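Local coordinates for alkyltransferase-like protein 1 (Schizosaccharomyces pombe, PDB 3GVA) that recognises O6-alkylguanine lesions in DNA, flips the damaged base into a hydrophobic pocket and so presents it to nucleotide excision repair, at residues V22-Y25 with G26-A29. Numbering follows the deposited sequence.
Sequences VSTY and GEIA
Thr24 and Glu27 meet where the extended loop residues 22-24 lead into helix 25-31, a compact worked example of N-capping. Backbone angles change from extended values at Thr24 to helical ones at Tyr25, and two i-to-i+4 bonds start the helix: Ile28 N gives to Thr24 O (2.9 Å, N-H...O angle 168°), and Ala29 N to Tyr25 O. The Glu27 amide, in the first turn, is taken up by the cap side chain instead: Glu27 N donates to Thr24 OG1 over 3.2 Å, at a fairly straight 162°. With OG1 set between the backbone N and the carbonyl carbon (chi1 62°), the hydroxyl faces this amide three residues on. The Glu27 side chain runs across that of Thr24, its CG 3.2 Å from Thr24 OG1, then bends at chi2 and leads its carboxylate away to a salt bridge with Arg30. One residue before the cap, Ser23 OG lies 3.3 Å from Glu27 CB and 3.6 Å from Ile28 CD1, while Ile28 CG1 comes within 3.2 Å of Thr24 O, the oxygen that takes the Ile28 N-H. A valine in place of Thr24 would probably leave the Glu27 amide without its capping acceptor. Ser23 is joined through backbone hydrogen bonds to Arg58 and Ile60. In this MGMT-family DNA-binding domain, of the helix-turn-helix clan, the side chain of Tyr25, inferred to be required for phosphate rotation and nucleotide flipping, leads away from the first turn and touches Val41 and Met45 of helix 38-46; it lies about 7 Å from that of the Arg finger, Arg39, and Ala29 also rests on Val41.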
loop_
_atom_site.group_PDB
_atom_site.type_symbol
_atom_site.label_atom_id
_atom_site.label_comp_id
_atom_site.label_asym_id
_atom_site.label_seq_id
_atom_site.Cartn_x
_atom_site.Cartn_y
_atom_site.Cartn_z
ATOM N N VAL A 22 2.836 3.757 -6.184
ATOM C CA VAL A 22 2.105 2.887 -5.269
ATOM C C VAL A 22 1.830 1.531 -5.896
ATOM O O VAL A 22 2.042 1.333 -7.093
ATOM C CB VAL A 22 0.737 3.513 -4.834
ATOM C CG1 VAL A 22 0.962 4.896 -4.220
ATOM C CG2 VAL A 22 -0.221 3.605 -6.024
ATOM N N SER A 23 1.365 0.591 -5.085
ATOM C CA SER A 23 1.028 -0.729 -5.588
ATOM C C SER A 23 -0.109 -1.284 -4.739
ATOM O O SER A 23 -0.624 -0.589 -3.853
ATOM C CB SER A 23 2.244 -1.660 -5.544
ATOM O OG SER A 23 1.995 -2.830 -6.308
ATOM N N THR A 24 -0.510 -2.523 -5.011
ATOM C CA THR A 24 -1.604 -3.149 -4.270
ATOM C C THR A 24 -1.245 -4.577 -3.857
ATOM O O THR A 24 -0.271 -5.155 -4.356
ATOM C CB THR A 24 -2.887 -3.205 -5.121
ATOM O OG1 THR A 24 -2.640 -4.005 -6.284
ATOM C CG2 THR A 24 -3.306 -1.816 -5.563
ATOM N N TYR A 25 -2.038 -5.147 -2.954
ATOM C CA TYR A 25 -1.800 -6.507 -2.496
ATOM C C TYR A 25 -1.753 -7.465 -3.685
ATOM O O TYR A 25 -0.872 -8.325 -3.772
ATOM C CB TYR A 25 -2.905 -6.968 -1.537
ATOM C CG TYR A 25 -3.017 -6.177 -0.251
ATOM C CD1 TYR A 25 -1.931 -5.465 0.253
ATOM C CD2 TYR A 25 -4.202 -6.172 0.480
ATOM C CE1 TYR A 25 -2.021 -4.763 1.454
ATOM C CE2 TYR A 25 -4.305 -5.478 1.685
ATOM C CZ TYR A 25 -3.210 -4.775 2.165
ATOM O OH TYR A 25 -3.303 -4.089 3.355
ATOM N N GLY A 26 -2.707 -7.305 -4.598
ATOM C CA GLY A 26 -2.777 -8.163 -5.768
ATOM C C GLY A 26 -1.575 -8.041 -6.679
ATOM O O GLY A 26 -1.028 -9.044 -7.141
ATOM N N GLU A 27 -1.167 -6.806 -6.948
ATOM C CA GLU A 27 -0.017 -6.553 -7.807
ATOM C C GLU A 27 1.249 -7.143 -7.202
ATOM O O GLU A 27 2.046 -7.777 -7.894
ATOM C CB GLU A 27 0.169 -5.046 -8.010
ATOM C CG GLU A 27 -0.869 -4.399 -8.896
ATOM C CD GLU A 27 -0.766 -4.865 -10.335
ATOM O OE1 GLU A 27 -1.678 -5.578 -10.802
ATOM O OE2 GLU A 27 0.235 -4.525 -10.998
ATOM N N ILE A 28 1.436 -6.936 -5.904
ATOM C CA ILE A 28 2.628 -7.446 -5.233
ATOM C C ILE A 28 2.649 -8.967 -5.259
ATOM O O ILE A 28 3.691 -9.575 -5.524
ATOM C CB ILE A 28 2.698 -6.952 -3.774
ATOM C CG1 ILE A 28 2.890 -5.432 -3.752
ATOM C CG2 ILE A 28 3.821 -7.667 -3.022
ATOM C CD1 ILE A 28 4.212 -4.943 -4.342
ATOM N N ALA A 29 1.501 -9.581 -4.990
ATOM C CA ALA A 29 1.407 -11.038 -4.985
ATOM C C ALA A 29 1.803 -11.605 -6.341
ATOM O O ALA A 29 2.513 -12.599 -6.418
ATOM C CB ALA A 29 -0.007 -11.472 -4.624
#